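Local coordinates for Cwp19 (Clostridioides difficile, PDB 5OQ3), which is a probable cell-wall hydrolase of which this is the glycoside hydrolase domain, probably acting on peptidoglycan, at residues Pro162-Ala176 against Asn221-Ile233. Residues are numbered along the deposited sequence; the frame is centred on the assembly and turned at random. Where two conformers were deposited one is given.
Sequences PGLPEVRKYIVDSIA and NVNTLLRDVKASI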
loop_
_atom_site.group_PDB
_atom_site.type_symbol
_atom_site.label_atom_id
_atom_site.label_comp_id
_atom_site.label_asym_id
_atom_site.label_seq_id
_atom_site.Cartn_x
_atom_site.Cartn_y
_atom_site.Cartn_z
ATOM N N PRO A 162 -15.055 -3.744 -7.046
ATOM C CA PRO A 162 -14.908 -2.288 -6.873
ATOM C C PRO A 162 -16.078 -1.478 -7.416
ATOM O O PRO A 162 -16.196 -0.271 -7.049
ATOM C CB PRO A 162 -13.601 -1.989 -7.614
ATOM C CG PRO A 162 -12.875 -3.299 -7.721
ATOM C CD PRO A 162 -13.963 -4.324 -7.838
ATOM N N GLY A 163 -16.902 -2.073 -8.278
ATOM C CA GLY A 163 -18.014 -1.369 -8.870
ATOM C C GLY A 163 -19.299 -1.329 -8.096
ATOM O O GLY A 163 -20.223 -0.654 -8.549
ATOM N N LEU A 164 -19.376 -1.972 -6.931
ATOM C CA LEU A 164 -20.600 -1.956 -6.153
ATOM C C LEU A 164 -20.549 -0.846 -5.143
ATOM O O LEU A 164 -19.613 -0.786 -4.306
ATOM C CB LEU A 164 -20.819 -3.294 -5.454
ATOM C CG LEU A 164 -21.209 -4.458 -6.386
ATOM C CD1 LEU A 164 -21.184 -5.755 -5.634
ATOM C CD2 LEU A 164 -22.586 -4.222 -6.995
ATOM N N PRO A 165 -21.628 -0.049 -5.083
ATOM C CA PRO A 165 -21.631 0.957 -4.051
ATOM C C PRO A 165 -21.548 0.373 -2.621
ATOM O O PRO A 165 -20.924 0.992 -1.736
ATOM C CB PRO A 165 -22.965 1.687 -4.276
ATOM C CG PRO A 165 -23.344 1.402 -5.681
ATOM C CD PRO A 165 -22.725 0.122 -6.073
ATOM N N GLU A 166 -22.161 -0.781 -2.375
ATOM C CA GLU A 166 -22.073 -1.368 -1.034
ATOM C C GLU A 166 -20.646 -1.789 -0.684
ATOM O O GLU A 166 -20.286 -1.793 0.489
ATOM C CB GLU A 166 -23.032 -2.592 -0.866
ATOM C CG GLU A 166 -24.481 -2.172 -0.748
ATOM C CD GLU A 166 -25.449 -3.321 -0.541
ATOM O OE1 GLU A 166 -25.048 -4.503 -0.477
ATOM O OE2 GLU A 166 -26.649 -3.017 -0.419
ATOM N N VAL A 167 -19.889 -2.234 -1.675
ATOM C CA VAL A 167 -18.517 -2.621 -1.435
ATOM C C VAL A 167 -17.694 -1.385 -1.047
ATOM O O VAL A 167 -16.973 -1.421 -0.043
ATOM C CB VAL A 167 -17.900 -3.341 -2.638
ATOM C CG1 VAL A 167 -16.369 -3.363 -2.556
ATOM C CG2 VAL A 167 -18.410 -4.768 -2.764
ATOM N N ARG A 168 -17.885 -0.288 -1.762
ATOM C CA ARG A 168 -17.167 0.926 -1.428
ATOM C C ARG A 168 -17.521 1.401 -0.012
ATOM O O ARG A 168 -16.648 1.781 0.758
ATOM C CB ARG A 168 -17.388 2.009 -2.492
ATOM C CG ARG A 168 -16.785 1.613 -3.846
ATOM C CD ARG A 168 -16.870 2.699 -4.886
ATOM N NE ARG A 168 -18.199 3.078 -5.264
ATOM C CZ ARG A 168 -18.810 2.716 -6.361
ATOM N NH1 ARG A 168 -19.974 3.242 -6.635
ATOM N NH2 ARG A 168 -18.320 1.778 -7.145
ATOM N N LYS A 169 -18.809 1.374 0.312
ATOM C CA LYS A 169 -19.235 1.767 1.647
ATOM C C LYS A 169 -18.616 0.883 2.708
ATOM O O LYS A 169 -18.221 1.379 3.774
ATOM C CB LYS A 169 -20.767 1.795 1.745
ATOM C CG LYS A 169 -21.256 2.064 3.132
ATOM C CD LYS A 169 -22.757 2.195 3.203
ATOM C CE LYS A 169 -23.319 1.850 4.559
ATOM N NZ LYS A 169 -22.770 2.700 5.637
ATOM N N TYR A 170 -18.588 -0.431 2.460
ATOM C CA TYR A 170 -17.987 -1.342 3.432
ATOM C C TYR A 170 -16.491 -1.039 3.646
ATOM O O TYR A 170 -16.009 -1.090 4.768
ATOM C CB TYR A 170 -18.200 -2.794 2.959
ATOM C CG TYR A 170 -17.121 -3.789 3.351
ATOM C CD1 TYR A 170 -16.961 -4.199 4.659
ATOM C CD2 TYR A 170 -16.240 -4.309 2.406
ATOM C CE1 TYR A 170 -15.972 -5.100 5.035
ATOM C CE2 TYR A 170 -15.246 -5.213 2.748
ATOM C CZ TYR A 170 -15.103 -5.589 4.064
ATOM O OH TYR A 170 -14.083 -6.445 4.418
ATOM N N ILE A 171 -15.771 -0.778 2.573
ATOM C CA ILE A 171 -14.358 -0.409 2.715
ATOM C C ILE A 171 -14.203 0.904 3.482
ATOM O O ILE A 171 -13.395 0.988 4.425
ATOM C CB ILE A 171 -13.645 -0.431 1.379
ATOM C CG1 ILE A 171 -13.619 -1.851 0.805
ATOM C CG2 ILE A 171 -12.223 0.134 1.511
ATOM C CD1 ILE A 171 -13.338 -1.900 -0.677
ATOM N N VAL A 172 -15.009 1.903 3.121
ATOM C CA VAL A 172 -14.992 3.162 3.870
ATOM C C VAL A 172 -15.245 2.928 5.364
ATOM O O VAL A 172 -14.549 3.466 6.222
ATOM C CB VAL A 172 -15.982 4.153 3.292
ATOM C CG1 VAL A 172 -16.179 5.370 4.169
ATOM C CG2 VAL A 172 -15.533 4.572 1.885
ATOM N N ASP A 173 -16.283 2.144 5.650
ATOM C CA ASP A 173 -16.632 1.894 7.035
ATOM C C ASP A 173 -15.548 1.121 7.770
ATOM O O ASP A 173 -15.337 1.321 8.956
ATOM C CB ASP A 173 -17.982 1.134 7.086
ATOM C CG ASP A 173 -19.182 1.993 6.650
ATOM O OD1 ASP A 173 -19.052 3.255 6.556
ATOM O OD2 ASP A 173 -20.265 1.404 6.363
ATOM N N SER A 174 -14.883 0.208 7.062
ATOM C CA SER A 174 -13.796 -0.572 7.659
ATOM C C SER A 174 -12.622 0.343 8.061
ATOM O O SER A 174 -12.067 0.195 9.156
ATOM C CB SER A 174 -13.299 -1.623 6.666
ATOM O OG SER A 174 -14.219 -2.680 6.398
ATOM N N ILE A 175 -12.307 1.301 7.211
ATOM C CA ILE A 175 -11.269 2.259 7.552
ATOM C C ILE A 175 -11.694 3.234 8.639
ATOM O O ILE A 175 -10.906 3.535 9.556
ATOM C CB ILE A 175 -10.810 2.946 6.274
ATOM C CG1 ILE A 175 -10.135 1.866 5.430
ATOM C CG2 ILE A 175 -9.863 4.088 6.602
ATOM C CD1 ILE A 175 -10.060 2.268 4.004
ATOM N N ALA A 176 -12.952 3.667 8.567
ATOM C CA ALA A 176 -13.465 4.636 9.545
ATOM C C ALA A 176 -13.381 4.069 10.963
ATOM O O ALA A 176 -13.145 4.832 11.902
ATOM C CB ALA A 176 -14.858 5.038 9.221
ATOM N N ASN A 221 -14.558 3.846 -10.649
ATOM C CA ASN A 221 -14.898 3.101 -9.462
ATOM C C ASN A 221 -13.809 3.206 -8.395
ATOM O O ASN A 221 -14.063 3.329 -7.207
ATOM C CB ASN A 221 -15.139 1.610 -9.792
ATOM C CG ASN A 221 -16.388 1.379 -10.601
ATOM O OD1 ASN A 221 -17.351 2.128 -10.526
ATOM N ND2 ASN A 221 -16.408 0.283 -11.339
ATOM N N VAL A 222 -12.570 3.080 -8.851
ATOM C CA VAL A 222 -11.409 3.193 -7.954
ATOM C C VAL A 222 -11.299 4.637 -7.454
ATOM O O VAL A 222 -11.167 4.859 -6.220
ATOM C CB VAL A 222 -10.120 2.752 -8.659
ATOM C CG1 VAL A 222 -8.881 3.104 -7.820
ATOM C CG2 VAL A 222 -10.161 1.248 -8.961
ATOM N N ASN A 223 -11.415 5.609 -8.354
ATOM C CA ASN A 223 -11.380 7.007 -7.955
ATOM C C ASN A 223 -12.394 7.318 -6.875
ATOM O O ASN A 223 -12.071 8.008 -5.903
ATOM C CB ASN A 223 -11.682 7.908 -9.144
ATOM C CG ASN A 223 -10.664 7.845 -10.258
ATOM O OD1 ASN A 223 -9.600 7.228 -10.144
ATOM N ND2 ASN A 223 -11.030 8.484 -11.385
ATOM N N THR A 224 -13.611 6.817 -7.001
ATOM C CA THR A 224 -14.704 7.056 -6.067
ATOM C C THR A 224 -14.387 6.517 -4.698
ATOM O O THR A 224 -14.731 7.102 -3.681
ATOM C CB THR A 224 -16.004 6.367 -6.591
ATOM O OG1 THR A 224 -16.382 6.947 -7.839
ATOM C CG2 THR A 224 -17.153 6.602 -5.703
ATOM N N LEU A 225 -13.804 5.329 -4.651
ATOM C CA LEU A 225 -13.397 4.741 -3.381
ATOM C C LEU A 225 -12.388 5.645 -2.682
ATOM O O LEU A 225 -12.547 5.992 -1.511
ATOM C CB LEU A 225 -12.799 3.339 -3.553
ATOM C CG LEU A 225 -12.276 2.770 -2.236
ATOM C CD1 LEU A 225 -13.369 2.574 -1.194
ATOM C CD2 LEU A 225 -11.544 1.477 -2.528
ATOM N N LEU A 226 -11.345 6.038 -3.399
ATOM C CA LEU A 226 -10.353 6.932 -2.813
ATOM C C LEU A 226 -10.949 8.219 -2.299
ATOM O O LEU A 226 -10.672 8.643 -1.164
ATOM C CB LEU A 226 -9.181 7.192 -3.766
ATOM C CG LEU A 226 -8.424 5.980 -4.299
ATOM C CD1 LEU A 226 -7.257 6.428 -5.175
ATOM C CD2 LEU A 226 -7.963 4.990 -3.318
ATOM N N ARG A 227 -11.762 8.853 -3.129
ATOM C CA ARG A 227 -12.469 10.065 -2.731
ATOM C C ARG A 227 -13.236 9.873 -1.448
ATOM O O ARG A 227 -13.191 10.711 -0.540
ATOM C CB ARG A 227 -13.407 10.484 -3.864
ATOM C CG ARG A 227 -14.187 11.744 -3.610
ATOM C CD ARG A 227 -15.351 11.867 -4.595
ATOM N NE ARG A 227 -16.367 10.854 -4.277
ATOM C CZ ARG A 227 -17.444 10.600 -5.011
ATOM N NH1 ARG A 227 -17.619 11.240 -6.181
ATOM N NH2 ARG A 227 -18.358 9.711 -4.596
ATOM N N ASP A 228 -14.002 8.800 -1.386
ATOM C CA ASP A 228 -14.913 8.583 -0.258
ATOM C C ASP A 228 -14.159 8.207 1.016
ATOM O O ASP A 228 -14.530 8.600 2.096
ATOM C CB ASP A 228 -15.925 7.479 -0.600
ATOM C CG ASP A 228 -17.021 7.935 -1.603
ATOM O OD1 ASP A 228 -17.051 9.138 -1.985
ATOM O OD2 ASP A 228 -17.832 7.040 -1.924
ATOM N N VAL A 229 -13.045 7.496 0.906
ATOM C CA VAL A 229 -12.192 7.181 2.045
ATOM C C VAL A 229 -11.568 8.483 2.565
ATOM O O VAL A 229 -11.606 8.754 3.775
ATOM C CB VAL A 229 -11.094 6.151 1.644
ATOM C CG1 VAL A 229 -10.027 6.030 2.758
ATOM C CG2 VAL A 229 -11.731 4.781 1.412
ATOM N N LYS A 230 -11.032 9.310 1.683
ATOM C CA LYS A 230 -10.473 10.578 2.118
ATOM C C LYS A 230 -11.506 11.416 2.859
ATOM O O LYS A 230 -11.229 11.961 3.933
ATOM C CB LYS A 230 -9.819 11.347 0.959
ATOM C CG LYS A 230 -8.986 12.461 1.531
ATOM C CD LYS A 230 -8.014 12.937 0.618
ATOM C CE LYS A 230 -8.675 13.864 -0.244
ATOM N NZ LYS A 230 -8.813 15.149 0.474
ATOM N N ALA A 231 -12.700 11.513 2.271
ATOM C CA ALA A 231 -13.740 12.328 2.906
ATOM C C ALA A 231 -14.124 11.802 4.283
ATOM O O ALA A 231 -14.370 12.572 5.208
ATOM C CB ALA A 231 -14.959 12.422 2.007
ATOM N N SER A 232 -14.209 10.484 4.413
ATOM C CA SER A 232 -14.555 9.868 5.680
ATOM C C SER A 232 -13.507 10.217 6.738
ATOM O O SER A 232 -13.801 10.681 7.824
ATOM C CB SER A 232 -14.671 8.346 5.509
ATOM O OG SER A 232 -14.775 7.715 6.771
ATOM N N ILE A 233 -12.249 10.001 6.383
ATOM C CA ILE A 233 -11.134 10.309 7.278
ATOM C C ILE A 233 -11.218 11.756 7.739
ATOM O O ILE A 233 -11.202 12.028 8.969
ATOM C CB ILE A 233 -9.764 10.020 6.643
ATOM C CG1 ILE A 233 -9.630 8.562 6.345
ATOM C CG2 ILE A 233 -8.640 10.534 7.545
ATOM C CD1 ILE A 233 -8.471 8.260 5.401
HETATM O O HOH W 1 -14.029 0.936 -5.728
HETATM O O HOH W 2 -20.188 1.851 -9.267
HETATM O O HOH W 3 -12.834 5.713 5.850
#
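V172 is the knob of this helix pair: its two methyls drop into the hollow formed by L225, D228, V229 and S232, spread over two turns of helix 221-233. With CG1 anti to the backbone N (chi1 170°), that methyl presses on S232 CB at 3.6 Å, while CG2 lies 3.8 Å from V229 CG2 and also meets D228 CB. A short, branched valine fills such a hollow while the axes stay 9.4 Å apart, and the backbones come closest at V172 and V229, their CA atoms 5.2 Å apart; further on, A176 CB touches S232 OG. Water 3 joins V172 O to S232 OG. In return, L225 sends CD1 into the groove bounded by R168, I171 and V172, 3.8 Å from I171 CG2, and I175 lays CD1 across both methyls of V229.

Toward the N-terminal ends the packing turns polar. R168, bent at chi3, runs its aliphatic part past T224 CG2 and curls back to give NH2 to P162 O (3.0 Å), in the carbonyl plane on a lone pair. Water 2 links R168 NH2, G163 O and N221 OD1. The N221 amide lies against G163 CA, where no side chain intervenes, and its ND2 is hydrogen-bonded to the hydroxyl of Y194. The helices run in the same general direction, cross at -33° and flank strand 186-189, which I175 and I233 touch: neighbouring outer helices of a TIM barrel.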